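Local coordinates for protein UDP-N-Acetylglucosamine 2-Epimerase (Thermus thermophilus, PDB 1V4V) that probably catalyses the interconversion of UDP-N-acetylglucosamine and its C2 epimer, UDP-N-acetylmannosamine, as a two-domain homodimer of the GT-B type, at residues V24-R29 / F55-D60; T103-A108 / R140-V145; Y235-N240 / F257-P262. All coordinates share one frame; numbering follows the deposited sequence.

Following the chain from the N terminus, contact 1 (24-29 with 55-60) closes first, bringing the end of helix 15-29 against the loop that leads from helix 45-53 into edge strand 61-62. Contact 2 (103-108 with 140-145) comes next and pairs helices 102-113 and 136-146, which belong with the same seven-stranded parallel sheet; its centre lies about 22 Å from that of contact 1. Contact 3 (235-240 with 257-262) closes the shortest loop, joining two neighbouring strands of the other, six-stranded sheet, its centre about 40 Å from that of contact 2. The three loops follow in series, with no nesting or crossing, and their atoms do not touch.

Contact 1: residues V24-R29 / F55-D60; sequences VYLALR and FGIQED
Ile57 lies over one face of the Tyr25 ring, its CG2 methyl 4.0 Å from the ring centroid and only 10° off the normal, a CH-pi contact near the middle of the face. The rest of the isoleucine continues across the ring toward the helix: CD1 comes within 3.4 Å of Tyr25 CD2; the isoleucine and the tyrosine lie alongside one another, pointing opposite ways. Tyr25 can present its face because CG stands anti to the backbone N (chi1 178°) and the ring is turned by a chi2 of 90°. Leu26 extends the apolar patch, its CG 4.3 Å from Ile57 CD1, and its CD2 packs on a face of the Arg29 guanidinium.

No direct hydrogen bond crosses between the segments; water does the polar work. The Tyr25 hydroxyl accepts from one water, 2.8 Å from OH, which in turn accepts from Gln58 N. It donates to a second water, 2.7 Å from OH, that donates to both Gln58 O and Asp60 OD2. Two waters thus grip the O-H and are likely to limit its turning. Asp60 OD2 also accepts from Val38 N of strand 34-40, and Tyr25 packs on Pro36 and Val38 of that strand. Gly56, at positive phi, closes the preceding helix in a Schellman motif, and the chain then passes along helix 15-29 as a loop into strand 61-62, as expected of a Rossmann-like alpha/beta domain.

Contact 2: residues T103-A108 / R140-V145; sequences TTFAVA and RRLTDV
This is a buried, near-parallel helix pairing between segments 103-108 and 140-145, on helices 102-113 and 136-146 of the domain built on the seven-stranded sheet; the segment axes approach to 9.1 Å at 17°. Phe105 and Thr143 bury the most surface. Leu142 CB sits over one face of the Phe105 ring, 3.8 Å from the centroid and offset toward the rim, with its closest approach to CE1 at 3.5 Å. The ring is brought to the neighbouring helix by a chi1 of 169°, which sets CG opposite the backbone N. Thr143 OG1 lies at the ring edge, in its plane, 3.6 Å from Phe105 CD1; this hydroxyl is hydrogen-bonded to Asn139 O one turn back in its own helix, so its polar demand is met there. Thr143 CG2 instead turns to the methyl of Ala108, 3.9 Å from its CB. With Phe105 cut back to an alanine here, Leu142 CB would probably face a gap and Trp109 of the second subunit lose its edge-to-face partner. There, Phe105 also packs against Leu142 of the neighbouring subunit, while Leu142 touches its Val145. The pair is thus a helix-helix packing of an alpha/beta domain that continues into the homodimer interface.

Contact 3: residues Y235-N240 / F257-P262; sequences YPVHLN and FVLLDP
Tyr235 meets Phe257 and Leu259 through its CB and ring atom CD2. Phe257 CE2 stands 3.9 Å from Tyr235 CB, which lies in the plane of the phenylalanine ring at its edge; the phenylalanine's unusual chi1 of -120° goes with this swing toward the neighbouring strand. Leu259 adds CD2 at 3.9 Å from the same CB, crossing the tyrosine at a slant. With CG anti to the backbone N and chi2 only 8°, the tyrosine ring leans forward over its own chain, where Val237 CG2 covers one face over the centre. Its OH makes a weak hydrogen bond to Met205 O.

Beneath these side chains run parallel strands 232-236 and 257-260, the two strands of a right-handed beta-alpha-beta crossover through helix 241-251, with 257-260 at the sheet edge. Tyr235 N donates to Val258 O at 2.9 Å, almost straight, and Leu260 N donates to Tyr235 O at 3.0 Å. Val237 N reaches Leu260 O at 2.7 Å but is more bent, at 140°.

Pro236 and Leu260 point to the sheet face opposite Tyr235 and Leu259. Beyond the strands, Pro262 lays CD 3.3 Å from Val237 O and 4.2 Å from Leu239 CG. Asp261 forms a salt bridge with Arg244, which also hydrogen-bonds Val237 O and His238 O.

Contact 1: residues V24-R29 / F55-D60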
loop_
_atom_site.group_PDB
_atom_site.type_symbol
_atom_site.label_atom_id
_atom_site.label_comp_id
_atom_site.label_asym_id
_atom_site.label_seq_id
_atom_site.Cartn_x
_atom_site.Cartn_y
_atom_site.Cartn_z
ATOM N N VAL A 24 -4.969 -11.437 20.347
ATOM C CA VAL A 24 -3.929 -11.989 19.484
ATOM C C VAL A 24 -2.651 -12.182 20.296
ATOM O O VAL A 24 -2.017 -13.232 20.233
ATOM C CB VAL A 24 -3.640 -11.040 18.297
ATOM C CG1 VAL A 24 -2.509 -11.608 17.433
ATOM C CG2 VAL A 24 -4.906 -10.848 17.470
ATOM N N TYR A 25 -2.280 -11.162 21.057
ATOM C CA TYR A 25 -1.084 -11.219 21.894
ATOM C C TYR A 25 -1.102 -12.433 22.822
ATOM O O TYR A 25 -0.128 -13.185 22.910
ATOM C CB TYR A 25 -0.983 -9.959 22.750
ATOM C CG TYR A 25 0.197 -9.944 23.694
ATOM C CD1 TYR A 25 1.427 -9.424 23.294
ATOM C CD2 TYR A 25 0.086 -10.454 24.993
ATOM C CE1 TYR A 25 2.514 -9.405 24.159
ATOM C CE2 TYR A 25 1.172 -10.442 25.863
ATOM C CZ TYR A 25 2.381 -9.913 25.440
ATOM O OH TYR A 25 3.456 -9.870 26.301
ATOM N N LEU A 26 -2.216 -12.615 23.521
ATOM C CA LEU A 26 -2.341 -13.720 24.464
ATOM C C LEU A 26 -2.339 -15.077 23.773
ATOM O O LEU A 26 -1.783 -16.039 24.296
ATOM C CB LEU A 26 -3.604 -13.537 25.313
ATOM C CG LEU A 26 -3.568 -12.273 26.182
ATOM C CD1 LEU A 26 -4.930 -12.027 26.817
ATOM C CD2 LEU A 26 -2.488 -12.415 27.255
ATOM N N ALA A 27 -2.945 -15.154 22.593
ATOM C CA ALA A 27 -2.979 -16.408 21.847
ATOM C C ALA A 27 -1.578 -16.779 21.355
ATOM O O ALA A 27 -1.221 -17.955 21.290
ATOM C CB ALA A 27 -3.938 -16.291 20.664
ATOM N N LEU A 28 -0.788 -15.767 21.006
ATOM C CA LEU A 28 0.577 -15.983 20.529
ATOM C C LEU A 28 1.473 -16.462 21.668
ATOM O O LEU A 28 2.368 -17.285 21.468
ATOM C CB LEU A 28 1.145 -14.682 19.952
ATOM C CG LEU A 28 0.654 -14.246 18.569
ATOM C CD1 LEU A 28 1.030 -12.792 18.330
ATOM C CD2 LEU A 28 1.267 -15.142 17.498
ATOM N N ARG A 29 1.227 -15.941 22.863
ATOM C CA ARG A 29 2.015 -16.313 24.030
ATOM C C ARG A 29 1.840 -17.798 24.338
ATOM O O ARG A 29 2.688 -18.411 24.987
ATOM C CB ARG A 29 1.590 -15.472 25.238
ATOM C CG ARG A 29 2.565 -15.515 26.400
ATOM C CD ARG A 29 2.168 -14.532 27.490
ATOM N NE ARG A 29 0.882 -14.876 28.090
ATOM C CZ ARG A 29 0.267 -14.144 29.013
ATOM N NH1 ARG A 29 0.821 -13.019 29.446
ATOM N NH2 ARG A 29 -0.899 -14.538 29.506
ATOM N N PHE A 55 -5.924 -6.602 30.370
ATOM C CA PHE A 55 -5.595 -7.885 29.766
ATOM C C PHE A 55 -4.288 -8.473 30.271
ATOM O O PHE A 55 -3.862 -9.528 29.813
ATOM C CB PHE A 55 -5.543 -7.748 28.242
ATOM C CG PHE A 55 -6.715 -7.004 27.665
ATOM C CD1 PHE A 55 -6.654 -5.629 27.470
ATOM C CD2 PHE A 55 -7.890 -7.675 27.338
ATOM C CE1 PHE A 55 -7.748 -4.929 26.958
ATOM C CE2 PHE A 55 -8.988 -6.987 26.827
ATOM C CZ PHE A 55 -8.916 -5.610 26.636
ATOM N N GLY A 56 -3.655 -7.791 31.219
ATOM C CA GLY A 56 -2.402 -8.277 31.766
ATOM C C GLY A 56 -1.268 -8.236 30.757
ATOM O O GLY A 56 -0.470 -9.172 30.669
ATOM N N ILE A 57 -1.196 -7.144 30.003
ATOM C CA ILE A 57 -0.166 -6.964 28.983
ATOM C C ILE A 57 0.629 -5.684 29.232
ATOM O O ILE A 57 0.068 -4.655 29.604
ATOM C CB ILE A 57 -0.803 -6.895 27.568
ATOM C CG1 ILE A 57 -1.484 -8.224 27.241
ATOM C CG2 ILE A 57 0.263 -6.583 26.513
ATOM C CD1 ILE A 57 -2.304 -8.197 25.961
ATOM N N GLN A 58 1.940 -5.759 29.028
ATOM C CA GLN A 58 2.825 -4.612 29.212
ATOM C C GLN A 58 3.507 -4.374 27.869
ATOM O O GLN A 58 3.718 -5.324 27.115
ATOM C CB GLN A 58 3.893 -4.930 30.261
ATOM C CG GLN A 58 3.437 -5.908 31.337
ATOM C CD GLN A 58 2.275 -5.388 32.158
ATOM O OE1 GLN A 58 1.624 -6.145 32.882
ATOM N NE2 GLN A 58 2.014 -4.088 32.061
ATOM N N GLU A 59 3.853 -3.128 27.559
ATOM C CA GLU A 59 4.516 -2.869 26.284
ATOM C C GLU A 59 6.007 -3.110 26.449
ATOM O O GLU A 59 6.536 -3.050 27.559
ATOM C CB GLU A 59 4.262 -1.435 25.791
ATOM C CG GLU A 59 5.296 -0.386 26.195
ATOM C CD GLU A 59 5.056 0.178 27.576
ATOM O OE1 GLU A 59 5.729 1.168 27.939
ATOM O OE2 GLU A 59 4.193 -0.363 28.297
ATOM N N ASP A 60 6.678 -3.389 25.340
ATOM C CA ASP A 60 8.111 -3.651 25.353
ATOM C C ASP A 60 8.913 -2.448 24.883
ATOM O O ASP A 60 10.057 -2.260 25.292
ATOM C CB ASP A 60 8.415 -4.859 24.470
ATOM C CG ASP A 60 7.857 -6.145 25.041
ATOM O OD1 ASP A 60 8.444 -6.665 26.014
ATOM O OD2 ASP A 60 6.829 -6.630 24.529
HETATM O O HOH W 1 3.090 -8.653 28.756
HETATM O O HOH W 2 4.877 -7.611 26.170
HETATM O O HOH W 3 -1.641 -12.368 30.995
#

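Contact 2: residues T103-A108 / R140-V145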
loop_
_atom_site.group_PDB
_atom_site.type_symbol
_atom_site.label_atom_id
_atom_site.label_comp_id
_atom_site.label_asym_id
_atom_site.label_seq_id
_atom_site.Cartn_x
_atom_site.Cartn_y
_atom_site.Cartn_z
ATOM N N THR A 103 0.047 6.041 10.693
ATOM C CA THR A 103 1.105 5.417 11.482
ATOM C C THR A 103 1.169 3.921 11.205
ATOM O O THR A 103 2.253 3.351 11.103
ATOM C CB THR A 103 0.893 5.662 12.987
ATOM O OG1 THR A 103 0.928 7.070 13.242
ATOM C CG2 THR A 103 1.990 4.976 13.810
ATOM N N THR A 104 0.011 3.283 11.076
ATOM C CA THR A 104 -0.022 1.857 10.799
ATOM C C THR A 104 0.673 1.539 9.487
ATOM O O THR A 104 1.442 0.579 9.407
ATOM C CB THR A 104 -1.472 1.328 10.779
ATOM O OG1 THR A 104 -1.946 1.224 12.128
ATOM C CG2 THR A 104 -1.552 -0.038 10.112
ATOM N N PHE A 105 0.421 2.335 8.450
ATOM C CA PHE A 105 1.094 2.068 7.185
ATOM C C PHE A 105 2.589 2.349 7.306
ATOM O O PHE A 105 3.413 1.591 6.793
ATOM C CB PHE A 105 0.541 2.922 6.037
ATOM C CG PHE A 105 1.387 2.845 4.799
ATOM C CD1 PHE A 105 1.570 1.627 4.147
ATOM C CD2 PHE A 105 2.091 3.958 4.347
ATOM C CE1 PHE A 105 2.452 1.515 3.065
ATOM C CE2 PHE A 105 2.974 3.856 3.266
ATOM C CZ PHE A 105 3.155 2.631 2.627
ATOM N N ALA A 106 2.936 3.442 7.976
ATOM C CA ALA A 106 4.341 3.806 8.132
ATOM C C ALA A 106 5.103 2.676 8.817
ATOM O O ALA A 106 6.239 2.377 8.450
ATOM C CB ALA A 106 4.469 5.098 8.932
ATOM N N VAL A 107 4.471 2.042 9.804
ATOM C CA VAL A 107 5.105 0.935 10.517
ATOM C C VAL A 107 5.232 -0.283 9.608
ATOM O O VAL A 107 6.274 -0.938 9.582
ATOM C CB VAL A 107 4.304 0.561 11.795
ATOM C CG1 VAL A 107 4.885 -0.689 12.435
ATOM C CG2 VAL A 107 4.349 1.718 12.785
ATOM N N ALA A 108 4.175 -0.581 8.854
ATOM C CA ALA A 108 4.191 -1.710 7.933
ATOM C C ALA A 108 5.260 -1.507 6.857
ATOM O O ALA A 108 5.943 -2.458 6.456
ATOM C CB ALA A 108 2.824 -1.877 7.277
ATOM N N ARG A 140 -5.008 1.797 4.110
ATOM C CA ARG A 140 -5.209 0.357 4.161
ATOM C C ARG A 140 -4.838 -0.353 2.875
ATOM O O ARG A 140 -4.311 -1.462 2.913
ATOM C CB ARG A 140 -6.643 0.018 4.597
ATOM C CG ARG A 140 -7.750 0.750 3.882
ATOM C CD ARG A 140 -9.006 0.717 4.751
ATOM N NE ARG A 140 -10.151 1.341 4.103
ATOM C CZ ARG A 140 -11.261 1.703 4.738
ATOM N NH1 ARG A 140 -12.257 2.263 4.068
ATOM N NH2 ARG A 140 -11.370 1.517 6.050
ATOM N N ARG A 141 -5.079 0.284 1.732
ATOM C CA ARG A 141 -4.713 -0.336 0.466
ATOM C C ARG A 141 -3.186 -0.415 0.358
ATOM O O ARG A 141 -2.645 -1.427 -0.090
ATOM C CB ARG A 141 -5.296 0.457 -0.703
ATOM C CG ARG A 141 -6.802 0.281 -0.841
ATOM C CD ARG A 141 -7.354 1.111 -1.987
ATOM N NE ARG A 141 -6.694 0.790 -3.246
ATOM C CZ ARG A 141 -6.961 1.390 -4.400
ATOM N NH1 ARG A 141 -7.884 2.344 -4.456
ATOM N NH2 ARG A 141 -6.288 1.051 -5.493
ATOM N N LEU A 142 -2.502 0.647 0.782
ATOM C CA LEU A 142 -1.037 0.675 0.750
ATOM C C LEU A 142 -0.492 -0.413 1.677
ATOM O O LEU A 142 0.391 -1.180 1.300
ATOM C CB LEU A 142 -0.518 2.044 1.203
ATOM C CG LEU A 142 -0.748 3.227 0.255
ATOM C CD1 LEU A 142 -0.385 4.525 0.968
ATOM C CD2 LEU A 142 0.103 3.054 -1.022
ATOM N N THR A 143 -1.026 -0.477 2.895
ATOM C CA THR A 143 -0.587 -1.485 3.851
ATOM C C THR A 143 -0.753 -2.900 3.301
ATOM O O THR A 143 0.140 -3.743 3.457
ATOM C CB THR A 143 -1.365 -1.376 5.175
ATOM O OG1 THR A 143 -1.133 -0.087 5.758
ATOM C CG2 THR A 143 -0.903 -2.458 6.163
ATOM N N ASP A 144 -1.878 -3.164 2.642
ATOM C CA ASP A 144 -2.116 -4.500 2.105
ATOM C C ASP A 144 -1.246 -4.878 0.919
ATOM O O ASP A 144 -1.107 -6.054 0.600
ATOM C CB ASP A 144 -3.595 -4.692 1.775
ATOM C CG ASP A 144 -4.448 -4.756 3.026
ATOM O OD1 ASP A 144 -3.890 -5.099 4.089
ATOM O OD2 ASP A 144 -5.660 -4.470 2.951
ATOM N N VAL A 145 -0.663 -3.891 0.254
ATOM C CA VAL A 145 0.245 -4.206 -0.845
ATOM C C VAL A 145 1.436 -4.949 -0.228
ATOM O O VAL A 145 1.949 -5.910 -0.796
ATOM C CB VAL A 145 0.779 -2.921 -1.522
ATOM C CG1 VAL A 145 2.035 -3.237 -2.334
ATOM C CG2 VAL A 145 -0.287 -2.323 -2.415
#

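Contact 3: residues Y235-N240 / F257-P262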
loop_
_atom_site.group_PDB
_atom_site.type_symbol
_atom_site.label_atom_id
_atom_site.label_comp_id
_atom_site.label_asym_id
_atom_site.label_seq_id
_atom_site.Cartn_x
_atom_site.Cartn_y
_atom_site.Cartn_z
ATOM N N TYR A 235 -28.415 0.063 35.493
ATOM C CA TYR A 235 -28.299 1.073 34.459
ATOM C C TYR A 235 -27.177 2.099 34.663
ATOM O O TYR A 235 -27.321 3.028 35.456
ATOM C CB TYR A 235 -29.661 1.780 34.375
ATOM C CG TYR A 235 -29.840 2.878 33.345
ATOM C CD1 TYR A 235 -28.879 3.141 32.372
ATOM C CD2 TYR A 235 -31.014 3.637 33.331
ATOM C CE1 TYR A 235 -29.084 4.134 31.406
ATOM C CE2 TYR A 235 -31.228 4.627 32.376
ATOM C CZ TYR A 235 -30.265 4.870 31.418
ATOM O OH TYR A 235 -30.496 5.830 30.466
ATOM N N PRO A 236 -26.042 1.928 33.966
ATOM C CA PRO A 236 -24.934 2.884 34.094
ATOM C C PRO A 236 -25.361 4.066 33.224
ATOM O O PRO A 236 -25.303 3.988 31.999
ATOM C CB PRO A 236 -23.746 2.131 33.491
ATOM C CG PRO A 236 -24.134 0.674 33.635
ATOM C CD PRO A 236 -25.596 0.708 33.275
ATOM N N VAL A 237 -25.811 5.146 33.852
ATOM C CA VAL A 237 -26.288 6.311 33.113
ATOM C C VAL A 237 -25.190 7.263 32.648
ATOM O O VAL A 237 -24.326 7.653 33.432
ATOM C CB VAL A 237 -27.295 7.115 33.963
ATOM C CG1 VAL A 237 -27.980 8.175 33.110
ATOM C CG2 VAL A 237 -28.311 6.180 34.581
ATOM N N HIS A 238 -25.227 7.645 31.374
ATOM C CA HIS A 238 -24.225 8.573 30.861
ATOM C C HIS A 238 -24.260 9.901 31.621
ATOM O O HIS A 238 -25.300 10.300 32.151
ATOM C CB HIS A 238 -24.421 8.806 29.361
ATOM C CG HIS A 238 -23.811 7.737 28.507
ATOM N ND1 HIS A 238 -24.325 6.460 28.435
ATOM C CD2 HIS A 238 -22.701 7.743 27.733
ATOM C CE1 HIS A 238 -23.554 5.724 27.653
ATOM N NE2 HIS A 238 -22.562 6.476 27.215
ATOM N N LEU A 239 -23.114 10.575 31.671
ATOM C CA LEU A 239 -22.978 11.839 32.393
ATOM C C LEU A 239 -23.748 13.035 31.841
ATOM O O LEU A 239 -24.044 13.976 32.580
ATOM C CB LEU A 239 -21.496 12.208 32.506
ATOM C CG LEU A 239 -20.647 11.262 33.357
ATOM C CD1 LEU A 239 -19.182 11.648 33.251
ATOM C CD2 LEU A 239 -21.117 11.319 34.802
ATOM N N ASN A 240 -24.063 13.009 30.550
ATOM C CA ASN A 240 -24.792 14.108 29.926
ATOM C C ASN A 240 -25.992 14.533 30.774
ATOM O O ASN A 240 -26.912 13.747 31.005
ATOM C CB ASN A 240 -25.279 13.698 28.536
ATOM C CG ASN A 240 -24.185 13.074 27.697
ATOM O OD1 ASN A 240 -23.682 11.994 28.013
ATOM N ND2 ASN A 240 -23.804 13.754 26.621
ATOM N N PHE A 257 -34.132 -0.881 40.638
ATOM C CA PHE A 257 -33.332 -0.258 39.598
ATOM C C PHE A 257 -32.097 0.297 40.311
ATOM O O PHE A 257 -32.206 0.919 41.377
ATOM C CB PHE A 257 -34.076 0.896 38.917
ATOM C CG PHE A 257 -34.267 0.703 37.433
ATOM C CD1 PHE A 257 -35.485 0.256 36.929
ATOM C CD2 PHE A 257 -33.223 0.953 36.543
ATOM C CE1 PHE A 257 -35.667 0.059 35.557
ATOM C CE2 PHE A 257 -33.392 0.760 35.169
ATOM C CZ PHE A 257 -34.617 0.312 34.677
ATOM N N VAL A 258 -30.928 0.047 39.740
ATOM C CA VAL A 258 -29.679 0.557 40.297
ATOM C C VAL A 258 -29.056 1.470 39.255
ATOM O O VAL A 258 -28.686 1.018 38.170
ATOM C CB VAL A 258 -28.676 -0.576 40.614
ATOM C CG1 VAL A 258 -27.362 0.025 41.099
ATOM C CG2 VAL A 258 -29.251 -1.507 41.674
ATOM N N LEU A 259 -28.950 2.757 39.572
ATOM C CA LEU A 259 -28.352 3.702 38.641
ATOM C C LEU A 259 -26.886 3.908 38.998
ATOM O O LEU A 259 -26.548 4.227 40.138
ATOM C CB LEU A 259 -29.101 5.038 38.670
ATOM C CG LEU A 259 -30.620 4.975 38.479
ATOM C CD1 LEU A 259 -31.162 6.391 38.311
ATOM C CD2 LEU A 259 -30.963 4.137 37.249
ATOM N N LEU A 260 -26.015 3.708 38.017
ATOM C CA LEU A 260 -24.584 3.859 38.222
ATOM C C LEU A 260 -23.987 4.854 37.241
ATOM O O LEU A 260 -24.648 5.284 36.294
ATOM C CB LEU A 260 -23.886 2.510 38.029
ATOM C CG LEU A 260 -24.367 1.336 38.884
ATOM C CD1 LEU A 260 -23.647 0.067 38.457
ATOM C CD2 LEU A 260 -24.113 1.632 40.355
ATOM N N ASP A 261 -22.732 5.219 37.484
ATOM C CA ASP A 261 -22.013 6.118 36.593
ATOM C C ASP A 261 -21.418 5.200 35.534
ATOM O O ASP A 261 -21.323 3.989 35.747
ATOM C CB ASP A 261 -20.887 6.844 37.341
ATOM C CG ASP A 261 -21.393 8.000 38.189
ATOM O OD1 ASP A 261 -20.605 8.523 39.008
ATOM O OD2 ASP A 261 -22.566 8.395 38.036
ATOM N N PRO A 262 -21.021 5.751 34.380
ATOM C CA PRO A 262 -20.437 4.935 33.310
ATOM C C PRO A 262 -19.351 3.982 33.819
ATOM O O PRO A 262 -18.496 4.365 34.618
ATOM C CB PRO A 262 -19.901 5.983 32.345
ATOM C CG PRO A 262 -20.936 7.069 32.460
ATOM C CD PRO A 262 -21.148 7.158 33.958
#